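Local coordinates for protein aminoglycoside N(3)-acetyltransferase III (Serratia marcescens, PDB 7LAO) that transfers an acetyl group from acetyl-CoA to the 3-amino group of 2-deoxystreptamine antibiotics such as gentamicin, kanamycin and tobramycin, making bacteria resistant to them, at residues A40-V44 with L102-L106; T56-S62 with D119-V125. All blocks are in the same frame, centred on the assembly; numbering follows the deposited sequence.

Contact 1: residues A40-V44 with L102-L106; sequences AASVV and LNRFL
Ala-40 opens the contact: its methyl sits against the CD1-CE1 side of the Phe-105 ring, CB lying 3.5 Å from CD1. This is a helix-helix crossing at -61°, in which the first turn of helix 40-51 passes helix 102-108 with the short axes 8.9 Å apart; both helices pack beside the central mixed sheet of the acetyltransferase fold. The main chain between Ala-40 and Ala-41 then runs over one face of the Phe-105 ring, where Ala-41 N stands 3.8 Å above the plane, displaced toward the rim. The methyl of Ala-41 lies on the same side of the ring plane, out by its other rim, CB to CD2 at 3.9 Å, so that two alanines and the peptide between them meet the ring. Phe-105 turns its CG away from its own carbonyl carbon (chi1 -71°), which carries the ring against Ala-40 and Ala-41 at the start of helix 40-51. Val-43, which also touches Leu-30, sends CG1 across the end of Leu-102 at about a right angle. Leu-102 also leans on Val-26 and Ala-28 of strand 23-28. No hydrogen bond joins the two segments; apolar side chains make the contact. Val-44 packs among the side chains of the second helix, its CG2 lying 3.6 Å from Leu-102 CD1, 3.7 Å from Phe-105 CB and 3.9 Å from Leu-106 CD2.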
# COMPACT_ATOMS: atom_id res chain seq x y z
N ALA A 40 7.72 17.39 0.36
CA ALA A 40 6.81 16.29 0.06
C ALA A 40 5.38 16.77 -0.11
O ALA A 40 4.58 16.10 -0.77
CB ALA A 40 6.87 15.23 1.16
N ALA A 41 5.03 17.89 0.54
CA ALA A 41 3.69 18.43 0.34
C ALA A 41 3.47 18.79 -1.12
O ALA A 41 2.36 18.62 -1.64
CB ALA A 41 3.47 19.67 1.23
N SER A 42 4.51 19.28 -1.81
CA SER A 42 4.38 19.65 -3.21
C SER A 42 4.27 18.44 -4.11
O SER A 42 3.67 18.54 -5.19
CB SER A 42 5.58 20.46 -3.70
OG SER A 42 5.67 21.66 -3.01
N VAL A 43 4.85 17.31 -3.72
CA VAL A 43 4.60 16.09 -4.47
C VAL A 43 3.10 15.71 -4.41
O VAL A 43 2.50 15.34 -5.42
CB VAL A 43 5.50 14.95 -3.98
CG1 VAL A 43 5.19 13.67 -4.77
CG2 VAL A 43 7.04 15.31 -4.11
N VAL A 44 2.47 15.85 -3.24
CA VAL A 44 1.02 15.58 -3.16
C VAL A 44 0.24 16.53 -4.08
O VAL A 44 -0.63 16.10 -4.87
CB VAL A 44 0.54 15.66 -1.70
CG1 VAL A 44 -1.04 15.57 -1.60
CG2 VAL A 44 1.20 14.52 -0.87
N LEU A 102 5.69 10.23 2.08
CA LEU A 102 4.55 10.77 1.36
C LEU A 102 3.22 10.45 2.05
O LEU A 102 2.28 11.25 1.96
CB LEU A 102 4.52 10.22 -0.06
CG LEU A 102 3.55 10.93 -1.01
CD1 LEU A 102 4.06 12.34 -1.19
CD2 LEU A 102 3.55 10.20 -2.36
N ASN A 103 3.10 9.29 2.69
CA ASN A 103 1.78 8.97 3.27
C ASN A 103 1.39 9.95 4.39
O ASN A 103 0.20 10.24 4.61
CB ASN A 103 1.76 7.52 3.77
CG ASN A 103 1.78 6.53 2.61
OD1 ASN A 103 1.10 6.75 1.60
ND2 ASN A 103 2.62 5.48 2.71
N ARG A 104 2.38 10.51 5.08
CA ARG A 104 2.08 11.54 6.06
C ARG A 104 1.45 12.75 5.38
O ARG A 104 0.55 13.37 5.93
CB ARG A 104 3.35 11.92 6.81
CG ARG A 104 3.25 13.20 7.63
CD ARG A 104 4.56 13.51 8.36
NE ARG A 104 4.49 14.84 8.94
CZ ARG A 104 5.30 15.28 9.88
NH1 ARG A 104 6.23 14.47 10.37
NH2 ARG A 104 5.16 16.51 10.36
N PHE A 105 1.87 13.07 4.15
CA PHE A 105 1.33 14.25 3.48
C PHE A 105 0.05 13.99 2.70
O PHE A 105 -0.73 14.93 2.48
CB PHE A 105 2.41 14.85 2.57
CG PHE A 105 3.52 15.50 3.36
CD1 PHE A 105 4.63 14.76 3.75
CD2 PHE A 105 3.40 16.80 3.80
CE1 PHE A 105 5.63 15.35 4.52
CE2 PHE A 105 4.40 17.40 4.57
CZ PHE A 105 5.50 16.66 4.93
N LEU A 106 -0.16 12.75 2.25
CA LEU A 106 -1.48 12.38 1.77
C LEU A 106 -2.50 12.53 2.89
O LEU A 106 -3.58 13.07 2.68
CB LEU A 106 -1.46 10.95 1.24
CG LEU A 106 -0.65 10.71 -0.06
CD1 LEU A 106 -0.56 9.20 -0.36
CD2 LEU A 106 -1.27 11.46 -1.23

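Contact 2: residues T56-S62 with D119-V125; sequences TLMGYAS and DASMVAV. With EPE (4-(2-hydroxyethyl)-1-piperazine ethanesulfonic acid), chain B.
Tyr-60 and Met-122 face each other as a non-hydrogen-bonded pair of antiparallel strands, and their side chains form a Met-aromatic contact. Met-122 is bent at its second torsion (chi2 -83°), which folds the thioether back along its neighbour: CE lies 3.7 Å from Tyr-60 CD1, and the sulfur approaches the ring obliquely. Met-58, on the same side of the sheet, is extended throughout, with CG anti to its backbone N (chi1 -175°), and its CE reaches Met-122 SD at 3.9 Å. The Tyr-60 ring turns an edge to the backbone oxygens of Ala-120 and Ser-121, while Phe-99 stacks on it. Across the sheet from the methionines, Val-123 CG1 sits between its own backbone N and carbonyl carbon, 3.8 Å from Gly-59 CA; the branch packs against this glycine, which has no side chain on that face. Leu-57 with Val-125 and Gly-59 with Val-123 each exchange two backbone hydrogen bonds. Beyond the strands, Ser-121 O accepts a nearly straight bond from Ser-62 N (176°) and a weak one from Ala-61 N. Ser-62 OG donates to Asp-119 O at 2.9 Å, tying the residues after strand 56-60 to those before strand 122-125. Asp-119 OD2 takes hydrogen bonds from O8 (2.8 Å) and N4 (2.9 Å) of EPE, a buffer molecule probably from the crystallisation liquor, while its OD1 pairs with Ser-66. The whole is a pair of neighbouring antiparallel strands in the central mixed sheet, with the buffer bound at the one end where Tyr-60 and Asp-119 lie.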
# COMPACT_ATOMS: atom_id res chain seq x y z
N THR A 56 -8.61 10.07 -7.50
CA THR A 56 -8.39 9.67 -6.12
C THR A 56 -6.95 9.20 -5.96
O THR A 56 -6.41 8.49 -6.79
CB THR A 56 -9.38 8.58 -5.71
OG1 THR A 56 -10.71 9.12 -5.69
CG2 THR A 56 -9.08 8.08 -4.31
N LEU A 57 -6.29 9.65 -4.90
CA LEU A 57 -4.96 9.16 -4.60
C LEU A 57 -5.06 8.26 -3.40
O LEU A 57 -5.86 8.50 -2.49
CB LEU A 57 -3.99 10.32 -4.25
CG LEU A 57 -3.98 11.51 -5.20
CD1 LEU A 57 -3.15 12.70 -4.65
CD2 LEU A 57 -3.47 10.98 -6.58
N MET A 58 -4.16 7.29 -3.34
CA MET A 58 -4.21 6.32 -2.27
C MET A 58 -2.81 5.92 -1.85
O MET A 58 -1.87 5.90 -2.66
CB MET A 58 -4.98 5.08 -2.72
CG MET A 58 -5.19 4.03 -1.66
SD MET A 58 -6.30 2.71 -2.34
CE MET A 58 -6.17 1.46 -1.06
N GLY A 59 -2.68 5.57 -0.58
CA GLY A 59 -1.36 5.22 -0.08
C GLY A 59 -1.48 4.21 1.03
O GLY A 59 -2.51 4.13 1.72
N TYR A 60 -0.40 3.46 1.24
CA TYR A 60 -0.35 2.42 2.27
C TYR A 60 0.31 3.01 3.50
O TYR A 60 1.54 3.07 3.60
CB TYR A 60 0.38 1.21 1.73
CG TYR A 60 0.42 -0.04 2.54
CD1 TYR A 60 -0.43 -0.25 3.64
CD2 TYR A 60 1.34 -1.03 2.23
CE1 TYR A 60 -0.36 -1.43 4.38
CE2 TYR A 60 1.43 -2.20 2.95
CZ TYR A 60 0.57 -2.41 4.02
OH TYR A 60 0.68 -3.58 4.73
N ALA A 61 -0.51 3.45 4.46
CA ALA A 61 0.02 4.25 5.57
C ALA A 61 0.49 3.39 6.73
O ALA A 61 1.54 3.65 7.33
CB ALA A 61 -1.04 5.25 6.06
N SER A 62 -0.30 2.40 7.11
CA SER A 62 0.05 1.50 8.23
C SER A 62 0.23 2.38 9.47
O SER A 62 -0.46 3.41 9.62
CB SER A 62 1.25 0.64 7.86
OG SER A 62 1.70 -0.11 8.99
N ASP A 119 -2.70 -1.96 11.55
CA ASP A 119 -1.48 -2.44 10.93
C ASP A 119 -1.49 -2.27 9.40
O ASP A 119 -0.44 -2.03 8.80
CB ASP A 119 -1.22 -3.89 11.32
CG ASP A 119 0.12 -4.39 10.83
OD1 ASP A 119 1.16 -4.11 11.46
OD2 ASP A 119 0.11 -5.02 9.77
N ALA A 120 -2.66 -2.36 8.76
CA ALA A 120 -2.73 -2.29 7.31
C ALA A 120 -3.34 -0.98 6.84
O ALA A 120 -3.75 -0.86 5.69
CB ALA A 120 -3.53 -3.47 6.76
N SER A 121 -3.39 0.02 7.72
CA SER A 121 -4.11 1.25 7.45
C SER A 121 -3.79 1.87 6.09
O SER A 121 -2.62 1.96 5.67
CB SER A 121 -3.78 2.24 8.57
OG SER A 121 -4.42 3.46 8.36
N MET A 122 -4.83 2.33 5.42
CA MET A 122 -4.70 2.96 4.11
C MET A 122 -5.19 4.40 4.18
O MET A 122 -6.08 4.70 4.95
CB MET A 122 -5.54 2.22 3.05
CG MET A 122 -5.23 0.76 2.95
SD MET A 122 -3.78 0.46 1.89
CE MET A 122 -3.67 -1.30 2.17
N VAL A 123 -4.59 5.28 3.37
CA VAL A 123 -5.03 6.66 3.28
C VAL A 123 -5.53 6.82 1.85
O VAL A 123 -4.94 6.27 0.91
CB VAL A 123 -3.91 7.68 3.62
CG1 VAL A 123 -2.62 7.44 2.73
CG2 VAL A 123 -4.38 9.09 3.41
N ALA A 124 -6.64 7.56 1.68
CA ALA A 124 -7.18 7.88 0.36
C ALA A 124 -7.79 9.29 0.35
O ALA A 124 -8.31 9.77 1.37
CB ALA A 124 -8.25 6.89 -0.11
N VAL A 125 -7.75 9.92 -0.83
CA VAL A 125 -8.14 11.33 -0.97
C VAL A 125 -8.76 11.53 -2.33
O VAL A 125 -8.06 11.34 -3.34
CB VAL A 125 -6.94 12.29 -0.87
CG1 VAL A 125 -7.44 13.66 -0.51
CG2 VAL A 125 -5.85 11.77 0.03
N1 EPE B . 4.06 -3.96 8.93
C2 EPE B . 4.19 -5.42 8.74
C3 EPE B . 2.85 -6.15 8.55
N4 EPE B . 1.98 -5.49 7.61
C5 EPE B . 2.22 -4.10 7.29
C6 EPE B . 2.78 -3.37 8.50
C7 EPE B . 1.22 -6.30 6.68
C8 EPE B . -0.21 -6.54 7.12
O8 EPE B . -0.85 -5.28 7.15
C9 EPE B . 4.21 -3.68 10.36
C10 EPE B . 5.49 -2.91 10.57
S EPE B . 6.02 -3.13 12.27
O1S EPE B . 5.29 -2.17 13.11
O2S EPE B . 7.46 -2.84 12.38
O3S EPE B . 5.74 -4.52 12.65

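Overall arrangement
The two contacts lie with centres about 12 Å apart and alternate along the chain: helix 40-51, strand 56-60, helix 102-108, then strand 122-125. Contact 2 is buried near the middle of the molecule, within the seven-stranded mixed sheet; contact 1 is farther out, where two helices pack on one side of that sheet. Helix 102-108 touches both: Asn-103 ND2 comes within 2.8 Å of Tyr-60 O, and Leu-106 rests on Leu-57 and Val-123. Helix 40-51 reaches the same face through Leu-47, Arg-48 and Val-51, which meet Leu-57. The helix pair thus forms a layer over the strands, which hold the buffer molecule at one end, beside Tyr-60 and Asp-119.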